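Local coordinates for protein aminoglycoside N(3)-acetyltransferase III (PDB 7LAO) that acetylates the 3-amino group of 2-deoxystreptamine aminoglycosides with acetyl-CoA, giving resistance to antibiotics such as gentamicin, kanamycin, tobramycin and neomycin, at residues G34-E37 with S42-S45; A61-S66 with E189-G194; D166-L171 with Y249-Q254. All blocks are in the same frame, centred on the assembly; numbering follows the deposited sequence.

Contact 1: residues G34-E37 with S42-S45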
ATOM      1  N   GLY A  34       4.950  17.805  -7.796  1.00 39.62           N
ATOM      2  CA  GLY A  34       5.781  18.866  -8.339  1.00 41.57           C
ATOM      3  C   GLY A  34       6.814  19.299  -7.323  1.00 40.46           C
ATOM      4  O   GLY A  34       6.867  18.784  -6.186  1.00 40.98           O
ATOM      5  N   PRO A  35       7.649  20.268  -7.708  1.00 45.88           N
ATOM      6  CA  PRO A  35       8.788  20.648  -6.865  1.00 50.98           C
ATOM      7  C   PRO A  35       8.325  21.194  -5.522  1.00 42.43           C
ATOM      8  O   PRO A  35       7.389  21.986  -5.424  1.00 41.82           O
ATOM      9  CB  PRO A  35       9.533  21.710  -7.713  1.00 47.15           C
ATOM     10  CG  PRO A  35       8.541  22.155  -8.724  1.00 54.82           C
ATOM     11  CD  PRO A  35       7.634  21.000  -8.988  1.00 47.84           C
ATOM     12  N   VAL A  36       8.956  20.688  -4.480  1.00 42.47           N
ATOM     13  CA  VAL A  36       8.762  21.109  -3.103  1.00 42.76           C
ATOM     14  C   VAL A  36      10.149  21.427  -2.560  1.00 47.91           C
ATOM     15  O   VAL A  36      11.103  20.709  -2.865  1.00 55.48           O
ATOM     16  CB  VAL A  36       8.102  20.019  -2.243  1.00 42.41           C
ATOM     17  CG1 VAL A  36       7.791  20.574  -0.862  1.00 43.93           C
ATOM     18  CG2 VAL A  36       6.811  19.523  -2.907  1.00 41.39           C
ATOM     19  N   GLU A  37      10.273  22.479  -1.758  1.00 43.84           N
ATOM     20  CA  GLU A  37      11.599  22.803  -1.234  1.00 46.09           C
ATOM     21  C   GLU A  37      12.042  21.690  -0.286  1.00 56.59           C
ATOM     22  O   GLU A  37      11.283  21.304   0.602  1.00 43.69           O
ATOM     23  CB  GLU A  37      11.597  24.156  -0.515  1.00 55.33           C
ATOM     24  CG  GLU A  37      11.462  25.355  -1.435  1.00 68.10           C
ATOM     25  CD  GLU A  37      12.066  26.626  -0.841  1.00 75.86           C
ATOM     26  OE1 GLU A  37      13.321  26.680  -0.679  1.00 77.00           O
ATOM     27  OE2 GLU A  37      11.289  27.576  -0.555  1.00 74.56           O
ATOM     28  N   SER A  42      10.585  16.664   2.354  1.00 35.94           N
ATOM     29  CA  SER A  42       9.685  17.715   2.820  1.00 36.53           C
ATOM     30  C   SER A  42       8.235  17.328   2.671  1.00 32.97           C
ATOM     31  O   SER A  42       7.397  17.824   3.427  1.00 39.13           O
ATOM     32  CB  SER A  42       9.882  19.014   2.041  1.00 40.54           C
ATOM     33  OG  SER A  42      11.164  19.514   2.234  1.00 43.05           O
ATOM     34  N   VAL A  43       7.906  16.479   1.694  1.00 32.27           N
ATOM     35  CA  VAL A  43       6.553  15.949   1.650  1.00 31.19           C
ATOM     36  C   VAL A  43       6.256  15.109   2.911  1.00 32.70           C
ATOM     37  O   VAL A  43       5.184  15.227   3.515  1.00 29.75           O
ATOM     38  CB  VAL A  43       6.321  15.147   0.359  1.00 34.88           C
ATOM     39  CG1 VAL A  43       4.896  14.580   0.364  1.00 28.00           C
ATOM     40  CG2 VAL A  43       6.558  16.034  -0.934  1.00 33.25           C
ATOM     41  N   VAL A  44       7.218  14.303   3.364  1.00 32.55           N
ATOM     42  CA  VAL A  44       7.000  13.546   4.616  1.00 29.18           C
ATOM     43  C   VAL A  44       6.789  14.500   5.801  1.00 27.95           C
ATOM     44  O   VAL A  44       5.837  14.347   6.595  1.00 26.67           O
ATOM     45  CB  VAL A  44       8.168  12.569   4.857  1.00 37.95           C
ATOM     46  CG1 VAL A  44       8.072  11.885   6.283  1.00 42.49           C
ATOM     47  CG2 VAL A  44       8.189  11.487   3.742  1.00 32.48           C
ATOM     48  N   SER A  45       7.629  15.534   5.894  1.00 32.79           N
ATOM     49  CA  SER A  45       7.501  16.572   6.915  1.00 39.13           C
ATOM     50  C   SER A  45       6.129  17.231   6.879  1.00 32.46           C
ATOM     51  O   SER A  45       5.537  17.493   7.920  1.00 29.50           O
ATOM     52  CB  SER A  45       8.583  17.627   6.694  1.00 43.52           C
ATOM     53  OG  SER A  45       9.835  16.977   6.675  1.00 40.28           O
TER

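Contact 2: residues A61-S66 with E189-G194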
ATOM      1  N   ALA A  61       5.585  -0.303   0.899  1.00 37.46           N
ATOM      2  CA  ALA A  61       6.988  -0.186   0.494  1.00 35.30           C
ATOM      3  C   ALA A  61       7.424  -1.335  -0.410  1.00 37.45           C
ATOM      4  O   ALA A  61       8.138  -1.125  -1.396  1.00 37.59           O
ATOM      5  CB  ALA A  61       7.898  -0.131   1.726  1.00 45.05           C
ATOM      6  N   SER A  62       7.060  -2.559  -0.054  1.00 31.45           N
ATOM      7  CA  SER A  62       7.430  -3.740  -0.850  1.00 39.08           C
ATOM      8  C   SER A  62       8.964  -3.774  -0.928  1.00 39.20           C
ATOM      9  O   SER A  62       9.648  -3.359   0.025  1.00 43.13           O
ATOM     10  CB  SER A  62       6.711  -3.727  -2.193  1.00 36.93           C
ATOM     11  OG  SER A  62       7.190  -4.781  -3.033  1.00 38.84           O
ATOM     12  N   TRP A  63       9.544  -4.216  -2.039  1.00 38.58           N
ATOM     13  CA  TRP A  63      10.983  -4.449  -2.085  1.00 45.45           C
ATOM     14  C   TRP A  63      11.450  -4.363  -3.532  1.00 46.61           C
ATOM     15  O   TRP A  63      10.839  -4.978  -4.410  1.00 46.85           O
ATOM     16  CB  TRP A  63      11.282  -5.833  -1.481  1.00 42.30           C
ATOM     17  CG  TRP A  63      12.753  -6.230  -1.325  1.00 45.30           C
ATOM     18  CD1 TRP A  63      13.836  -5.408  -1.295  1.00 45.49           C
ATOM     19  CD2 TRP A  63      13.253  -7.565  -1.195  1.00 48.73           C
ATOM     20  NE1 TRP A  63      14.999  -6.150  -1.133  1.00 62.05           N
ATOM     21  CE2 TRP A  63      14.663  -7.480  -1.070  1.00 56.06           C
ATOM     22  CE3 TRP A  63      12.646  -8.828  -1.160  1.00 47.81           C
ATOM     23  CZ2 TRP A  63      15.468  -8.602  -0.928  1.00 55.24           C
ATOM     24  CZ3 TRP A  63      13.446  -9.944  -1.008  1.00 50.77           C
ATOM     25  CH2 TRP A  63      14.847  -9.825  -0.895  1.00 54.95           C
ATOM     26  N   ASP A  64      12.558  -3.647  -3.772  1.00 44.66           N
ATOM     27  CA  ASP A  64      13.081  -3.505  -5.125  1.00 49.39           C
ATOM     28  C   ASP A  64      13.777  -4.761  -5.649  1.00 57.79           C
ATOM     29  O   ASP A  64      14.129  -4.789  -6.834  1.00 59.08           O
ATOM     30  CB  ASP A  64      14.031  -2.287  -5.200  1.00 54.37           C
ATOM     31  CG  ASP A  64      15.300  -2.443  -4.348  1.00 58.23           C
ATOM     32  OD1 ASP A  64      16.347  -1.920  -4.770  1.00 66.81           O
ATOM     33  OD2 ASP A  64      15.270  -3.085  -3.272  1.00 58.65           O
ATOM     34  N   ARG A  65      13.966  -5.803  -4.820  1.00 55.14           N
ATOM     35  CA  ARG A  65      14.559  -7.072  -5.250  1.00 59.01           C
ATOM     36  C   ARG A  65      13.690  -8.262  -4.831  1.00 58.20           C
ATOM     37  O   ARG A  65      14.191  -9.331  -4.462  1.00 57.08           O
ATOM     38  CB  ARG A  65      15.981  -7.237  -4.699  1.00 61.19           C
ATOM     39  CG  ARG A  65      16.996  -6.223  -5.229  1.00 66.83           C
ATOM     40  CD  ARG A  65      17.179  -6.322  -6.736  1.00 75.58           C
ATOM     41  NE  ARG A  65      16.971  -7.689  -7.207  1.00 85.44           N
ATOM     42  CZ  ARG A  65      16.453  -8.014  -8.388  1.00 90.92           C
ATOM     43  NH1 ARG A  65      16.092  -7.068  -9.251  1.00 89.78           N
ATOM     44  NH2 ARG A  65      16.299  -9.293  -8.704  1.00 94.92           N
ATOM     45  N   SER A  66      12.387  -8.104  -4.877  1.00 50.34           N
ATOM     46  CA  SER A  66      11.520  -9.213  -4.518  1.00 50.60           C
ATOM     47  C   SER A  66      11.543 -10.262  -5.629  1.00 56.27           C
ATOM     48  O   SER A  66      11.535  -9.902  -6.805  1.00 57.78           O
ATOM     49  CB  SER A  66      10.108  -8.710  -4.276  1.00 49.32           C
ATOM     50  OG  SER A  66       9.155  -9.744  -4.388  1.00 52.43           O
ATOM     51  N   GLU A 189       7.694 -17.829  -3.551  1.00 66.81           N
ATOM     52  CA  GLU A 189       8.625 -18.090  -2.456  1.00 72.45           C
ATOM     53  C   GLU A 189       9.400 -16.825  -2.108  1.00 70.72           C
ATOM     54  O   GLU A 189       9.702 -16.004  -2.978  1.00 69.60           O
ATOM     55  CB  GLU A 189       9.607 -19.228  -2.779  1.00 74.46           C
ATOM     56  CG  GLU A 189       9.074 -20.624  -2.434  1.00 81.83           C
ATOM     57  CD  GLU A 189      10.108 -21.745  -2.612  1.00 89.18           C
ATOM     58  OE1 GLU A 189       9.702 -22.873  -2.974  1.00 93.01           O
ATOM     59  OE2 GLU A 189      11.320 -21.510  -2.376  1.00 91.34           O
ATOM     60  N   MET A 190       9.712 -16.670  -0.814  1.00 62.65           N
ATOM     61  CA  MET A 190      10.413 -15.509  -0.290  1.00 61.81           C
ATOM     62  C   MET A 190      11.499 -15.920   0.699  1.00 68.04           C
ATOM     63  O   MET A 190      11.282 -16.820   1.524  1.00 65.52           O
ATOM     64  CB  MET A 190       9.465 -14.527   0.412  1.00 59.38           C
ATOM     65  CG  MET A 190       8.274 -13.989  -0.398  1.00 65.95           C
ATOM     66  SD  MET A 190       8.700 -12.889  -1.776  1.00 65.85           S
ATOM     67  CE  MET A 190       9.793 -11.721  -1.036  1.00 54.52           C
ATOM     68  N   PRO A 191      12.659 -15.244   0.670  1.00 67.79           N
ATOM     69  CA  PRO A 191      13.704 -15.474   1.679  1.00 68.73           C
ATOM     70  C   PRO A 191      13.321 -14.910   3.039  1.00 63.97           C
ATOM     71  O   PRO A 191      13.340 -13.691   3.250  1.00 65.54           O
ATOM     72  CB  PRO A 191      14.914 -14.742   1.081  1.00 73.04           C
ATOM     73  CG  PRO A 191      14.323 -13.651   0.258  1.00 69.95           C
ATOM     74  CD  PRO A 191      13.044 -14.201  -0.302  1.00 69.12           C
ATOM     75  N   MET A 192      12.996 -15.799   3.983  1.00 82.16           N
ATOM     76  CA  MET A 192      12.689 -15.427   5.357  1.00 85.02           C
ATOM     77  C   MET A 192      13.958 -15.443   6.232  1.00 90.06           C
ATOM     78  O   MET A 192      15.055 -15.745   5.767  1.00 83.56           O
ATOM     79  CB  MET A 192      11.632 -16.367   5.932  1.00 86.38           C
ATOM     80  CG  MET A 192      10.255 -16.232   5.318  1.00 79.90           C
ATOM     81  SD  MET A 192       9.590 -14.546   5.369  1.00 81.42           S
ATOM     82  CE  MET A 192       9.899 -14.148   3.693  1.00 75.11           C
ATOM     83  N   LEU A 193      13.802 -15.116   7.521  1.00 97.01           N
ATOM     84  CA  LEU A 193      14.917 -15.066   8.467  1.00107.55           C
ATOM     85  C   LEU A 193      14.701 -15.988   9.670  1.00112.03           C
ATOM     86  O   LEU A 193      15.474 -15.912  10.629  1.00118.64           O
ATOM     87  CB  LEU A 193      15.156 -13.614   8.931  1.00107.63           C
ATOM     88  CG  LEU A 193      16.288 -13.125   9.865  1.00111.13           C
ATOM     89  CD1 LEU A 193      17.585 -13.909   9.657  1.00114.46           C
ATOM     90  CD2 LEU A 193      16.547 -11.617   9.745  1.00106.77           C
ATOM     91  N   GLY A 194      13.694 -16.873   9.620  1.00109.98           N
ATOM     92  CA  GLY A 194      13.271 -17.761  10.694  1.00116.56           C
ATOM     93  C   GLY A 194      14.070 -17.852  11.994  1.00119.03           C
ATOM     94  O   GLY A 194      14.330 -16.852  12.674  1.00122.77           O
TER

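Contact 3: residues D166-L171 with Y249-Q254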
ATOM      1  N   ASP A 166      -6.287   3.076  -9.421  1.00 33.83           N
ATOM      2  CA  ASP A 166      -5.854   1.689  -9.284  1.00 38.87           C
ATOM      3  C   ASP A 166      -4.780   1.497  -8.212  1.00 42.37           C
ATOM      4  O   ASP A 166      -4.433   0.343  -7.916  1.00 35.76           O
ATOM      5  CB  ASP A 166      -5.367   1.109 -10.628  1.00 40.06           C
ATOM      6  CG  ASP A 166      -4.135   1.818 -11.193  1.00 57.07           C
ATOM      7  OD1 ASP A 166      -3.593   2.727 -10.539  1.00 64.74           O
ATOM      8  OD2 ASP A 166      -3.707   1.463 -12.315  1.00 62.93           O
ATOM      9  N   SER A 167      -4.238   2.555  -7.613  1.00 38.78           N
ATOM     10  CA  SER A 167      -3.232   2.362  -6.580  0.50 36.38           C
ATOM     11  C   SER A 167      -3.834   2.282  -5.167  1.00 36.92           C
ATOM     12  O   SER A 167      -3.077   2.328  -4.185  1.00 34.67           O
ATOM     13  CB  SER A 167      -2.167   3.472  -6.663  0.50 36.85           C
ATOM     14  OG  SER A 167      -2.669   4.738  -6.274  0.50 35.99           O
ATOM     15  N   VAL A 168      -5.174   2.148  -5.038  1.00 34.30           N
ATOM     16  CA  VAL A 168      -5.824   2.081  -3.713  1.00 31.81           C
ATOM     17  C   VAL A 168      -5.659   0.691  -3.085  1.00 30.13           C
ATOM     18  O   VAL A 168      -6.556  -0.170  -3.137  1.00 30.31           O
ATOM     19  CB  VAL A 168      -7.313   2.502  -3.788  1.00 30.18           C
ATOM     20  CG1 VAL A 168      -7.950   2.463  -2.395  1.00 24.67           C
ATOM     21  CG2 VAL A 168      -7.437   3.913  -4.298  1.00 39.18           C
ATOM     22  N   THR A 169      -4.514   0.486  -2.432  1.00 23.83           N
ATOM     23  CA  THR A 169      -4.124  -0.855  -2.007  1.00 28.01           C
ATOM     24  C   THR A 169      -5.102  -1.463  -1.011  1.00 21.98           C
ATOM     25  O   THR A 169      -5.296  -2.690  -0.985  1.00 25.97           O
ATOM     26  CB  THR A 169      -2.722  -0.792  -1.387  1.00 29.99           C
ATOM     27  OG1 THR A 169      -1.824  -0.245  -2.362  1.00 32.13           O
ATOM     28  CG2 THR A 169      -2.245  -2.173  -0.946  1.00 28.30           C
ATOM     29  N   VAL A 170      -5.746  -0.644  -0.192  1.00 22.26           N
ATOM     30  CA  VAL A 170      -6.675  -1.232   0.776  1.00 24.68           C
ATOM     31  C   VAL A 170      -7.814  -2.009   0.113  1.00 33.75           C
ATOM     32  O   VAL A 170      -8.447  -2.856   0.770  1.00 31.35           O
ATOM     33  CB  VAL A 170      -7.194  -0.105   1.700  1.00 24.86           C
ATOM     34  CG1 VAL A 170      -8.331   0.761   1.027  1.00 26.91           C
ATOM     35  CG2 VAL A 170      -7.666  -0.669   3.009  1.00 24.32           C
ATOM     36  N   LEU A 171      -8.110  -1.753  -1.176  1.00 29.75           N
ATOM     37  CA  LEU A 171      -9.173  -2.526  -1.803  1.00 28.38           C
ATOM     38  C   LEU A 171      -8.738  -3.964  -2.071  1.00 26.31           C
ATOM     39  O   LEU A 171      -9.592  -4.811  -2.329  1.00 26.19           O
ATOM     40  CB  LEU A 171      -9.678  -1.850  -3.099  1.00 22.76           C
ATOM     41  CG  LEU A 171     -10.686  -0.738  -2.785  1.00 27.78           C
ATOM     42  CD1 LEU A 171     -10.996   0.168  -4.033  1.00 26.39           C
ATOM     43  CD2 LEU A 171     -12.004  -1.289  -2.217  1.00 32.06           C
ATOM     44  N   TYR A 249      -6.882  12.641  -3.784  1.00 24.88           N
ATOM     45  CA  TYR A 249      -8.092  12.040  -3.210  1.00 31.56           C
ATOM     46  C   TYR A 249      -7.835  11.663  -1.764  1.00 28.32           C
ATOM     47  O   TYR A 249      -6.729  11.215  -1.407  1.00 22.75           O
ATOM     48  CB  TYR A 249      -8.514  10.756  -3.912  1.00 26.13           C
ATOM     49  CG  TYR A 249      -8.914  10.899  -5.353  1.00 25.35           C
ATOM     50  CD1 TYR A 249      -7.954  11.076  -6.353  1.00 26.82           C
ATOM     51  CD2 TYR A 249     -10.271  10.826  -5.721  1.00 28.23           C
ATOM     52  CE1 TYR A 249      -8.331  11.191  -7.691  1.00 38.14           C
ATOM     53  CE2 TYR A 249     -10.643  10.936  -7.045  1.00 29.30           C
ATOM     54  CZ  TYR A 249      -9.690  11.113  -8.026  1.00 34.85           C
ATOM     55  OH  TYR A 249     -10.065  11.235  -9.334  1.00 42.95           O
ATOM     56  N   LEU A 250      -8.867  11.805  -0.934  1.00 25.48           N
ATOM     57  CA  LEU A 250      -8.815  11.275   0.420  1.00 20.58           C
ATOM     58  C   LEU A 250     -10.096  10.441   0.648  1.00 24.10           C
ATOM     59  O   LEU A 250     -11.221  10.955   0.513  1.00 22.44           O
ATOM     60  CB  LEU A 250      -8.648  12.388   1.475  1.00 21.01           C
ATOM     61  CG  LEU A 250      -8.516  11.923   2.954  1.00 21.56           C
ATOM     62  CD1 LEU A 250      -7.257  11.115   3.254  1.00 21.82           C
ATOM     63  CD2 LEU A 250      -8.659  13.122   3.922  1.00 28.61           C
ATOM     64  N   PHE A 251      -9.903   9.151   0.906  1.00 22.46           N
ATOM     65  CA  PHE A 251     -10.958   8.145   1.126  1.00 24.12           C
ATOM     66  C   PHE A 251     -10.943   7.619   2.556  1.00 29.31           C
ATOM     67  O   PHE A 251      -9.876   7.313   3.115  1.00 23.85           O
ATOM     68  CB  PHE A 251     -10.746   6.934   0.214  1.00 22.14           C
ATOM     69  CG  PHE A 251     -10.716   7.235  -1.225  1.00 27.94           C
ATOM     70  CD1 PHE A 251     -11.889   7.528  -1.889  1.00 25.39           C
ATOM     71  CD2 PHE A 251      -9.523   7.171  -1.958  1.00 28.49           C
ATOM     72  CE1 PHE A 251     -11.918   7.786  -3.264  1.00 29.17           C
ATOM     73  CE2 PHE A 251      -9.535   7.440  -3.359  1.00 30.63           C
ATOM     74  CZ  PHE A 251     -10.714   7.730  -3.994  1.00 33.52           C
ATOM     75  N   GLU A 252     -12.137   7.408   3.126  1.00 26.53           N
ATOM     76  CA  GLU A 252     -12.274   6.727   4.413  1.00 23.28           C
ATOM     77  C   GLU A 252     -12.143   5.231   4.188  1.00 24.35           C
ATOM     78  O   GLU A 252     -12.933   4.649   3.414  1.00 27.40           O
ATOM     79  CB  GLU A 252     -13.626   7.052   5.043  1.00 33.08           C
ATOM     80  CG  GLU A 252     -13.749   6.657   6.456  1.00 50.47           C
ATOM     81  CD  GLU A 252     -15.129   6.108   6.799  1.00 57.05           C
ATOM     82  OE1 GLU A 252     -15.224   4.919   7.192  1.00 55.71           O
ATOM     83  OE2 GLU A 252     -16.115   6.871   6.662  1.00 62.96           O
ATOM     84  N   ALA A 253     -11.181   4.580   4.874  1.00 23.14           N
ATOM     85  CA  ALA A 253     -10.849   3.212   4.478  1.00 23.19           C
ATOM     86  C   ALA A 253     -11.967   2.219   4.827  1.00 24.31           C
ATOM     87  O   ALA A 253     -12.244   1.316   4.045  1.00 28.85           O
ATOM     88  CB  ALA A 253      -9.546   2.697   5.132  1.00 26.12           C
ATOM     89  N   GLN A 254     -12.587   2.357   5.989  1.00 26.00           N
ATOM     90  CA  GLN A 254     -13.661   1.410   6.339  1.00 27.61           C
ATOM     91  C   GLN A 254     -14.792   1.474   5.316  1.00 26.83           C
ATOM     92  O   GLN A 254     -15.395   0.455   4.955  1.00 29.79           O
ATOM     93  CB  GLN A 254     -14.164   1.692   7.757  1.00 30.18           C
ATOM     94  CG  GLN A 254     -13.114   1.304   8.842  1.00 37.30           C
ATOM     95  CD  GLN A 254     -13.473   1.585  10.340  1.00 45.86           C
ATOM     96  OE1 GLN A 254     -14.276   2.453  10.681  1.00 52.28           O
ATOM     97  NE2 GLN A 254     -12.809   0.853  11.229  1.00 45.08           N
TER

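Contact 1: residues G34-E37 with S42-S45
The hydroxyl of S42 donates a hydrogen bond to the backbone carbonyl of E37, and this is the single polar link between 34-37 and 42-45. The modelled separation of S42 OG and E37 O, 2.4 Å, is too short to be taken at face value, so the bond's exact length, and any inference about its strength, is doubtful. In S42, OG lies beside the backbone N and anti to the carbonyl carbon (chi1 -63°), which carries the hydroxyl to the E37 side of the helix. The E37 side chain itself leaves its backbone in the direction away from that helix, so the residue contributes through its main chain.

A short loop joins helix 30-33 to helix 40-51. Helix 30-33 ends at G34, which leaves helical geometry with a positive phi of 86°, and the loop then leads into helix 40-51, whose early turns supply S42 and V43. The link from E37 to S42 therefore spans the entry to the second helix, tying the incoming loop to a side chain of that helix.

Next to this bond, V36 divides its two methyls between consecutive helix residues. V36 CG1 reaches S42 CB at 3.9 Å, while V36 CG2 meets V43 CG2 at 4.0 Å, a methyl-to-methyl contact between side chains that cross at about a right angle. Helix 6-16 extends the apolar packing through I9 against V36 and I6 against S42, and L102 of helix 102-108 touches V43. The backbones of P35 and E37 are also hydrogen-bonded to N4, close to the chain's N-terminus.

Contact 2: residues A61-S66 with E189-G194
M190 meets W63 and S66 through the far end of its side chain. Its CG stands beside the backbone N, and two further bends of the same sense, chi2 -68° and chi3 -50°, fold the thioether round so that the terminal methyl comes up to the 61-66 loop. There M190 CE lies 3.9 Å from S66 OG and 4.1 Å from W63 CZ3, near the plane of the indole and at its edge rather than over a face. M190 SD is the next atom along, 4.1 Å from S66 OG. The side chains of W63 and M190 run past each other in opposite directions, so M190 meets the indole with its terminal methyl, along the CE3-CZ3 edge.

P191 follows with its ring directed at the same tryptophan. P191 CG sits 4.0 Å from W63 CZ3 and equally far from W63 CH2, thus straddling one bond of the six-membered ring's rim, again near the plane. The tryptophan is extended towards both partners because its CG is anti to the backbone N (chi1 -175°). One indole face is covered by its own loop: R65 O lies 3.5 Å above the plane and S66 N 3.6 Å above it, both offset towards the rim. F88 packs edge-to-face on the same ring system.

The main chain of M190 is bonded to E202, and that of M192 to R200, in the two-stranded antiparallel sheet of 185-192 and 200-207. The contact thus joins this hairpin to the loop that follows strand 56-60.

No hydrogen bond crosses between the segments. The S66 hydroxyl is instead bonded to OD1 of D119, so 61-66 and 189-194 meet through apolar packing and dispersion, while a hydrogen bond between E189 N and T71 OG1, farther along the same loop, adds a polar link.

Contact 3: residues D166-L171 with Y249-Q254
V168, which packs on F251, is the centre of an inverse gamma turn. Its phi/psi of -78°/84° fit that turn, and the flanking atoms S167 O and T169 N come within 2.9 Å of each other. A backbone hydrogen bond from L171 N to V168 O, 3.0 Å long, links the turn to the helical residue L171.

Two separate apolar touches make up the interface. In the first, V168 CG2 approaches F251 CE2 at 4.2 Å, coming at the ring obliquely. In the second, V170 CG2 lies 4.4 Å from A253 CB. A chi1 of 79° in V170 swings CG2 anti to the backbone N, and the methyl thereby extends to the alanine. The backbones stay well apart, with CA atoms 9.3 Å apart for V168 and F251 and 7.1 Å for V170 and A253; they draw together as the strand gives way to the helix. No hydrogen bond spans the gap, and all four touching residues are buried.

The second segment is itself a junction, with E252 as N-cap between strand 246-252 and helix 253-268. F251 belongs to the central mixed sheet, its backbone bonded to V158 of strand 157-161, whose L160 and V158 touch V168 and V170. Helix 147-153 brings F151 against both V170 and A253, and Y232 of helix 224-233 packs on F251, leaving the contact between sheet and surrounding helices.

Overall arrangement
The three contacts occupy separate regions of one chain and none touches another. By nearest atoms contacts 2 and 3 are closest, about 8 Å, although their centres are about 24 Å apart; by centres contacts 1 and 3 are closer, about 22 Å, and contacts 1 and 2 farthest, about 29 Å. After contact 1 closes, contacts 2 and 3 cross in sequence, their segments alternating in the order 61-66, 166-171, 189-194, 249-254. Contact 3 is the most central, about 9 Å from the chain's centre against about 16 and 20 Å for contacts 2 and 1. A bound buffer molecule, EPE, lies about 4 Å from the S66 side chain in contact 2, perhaps marking a pocket.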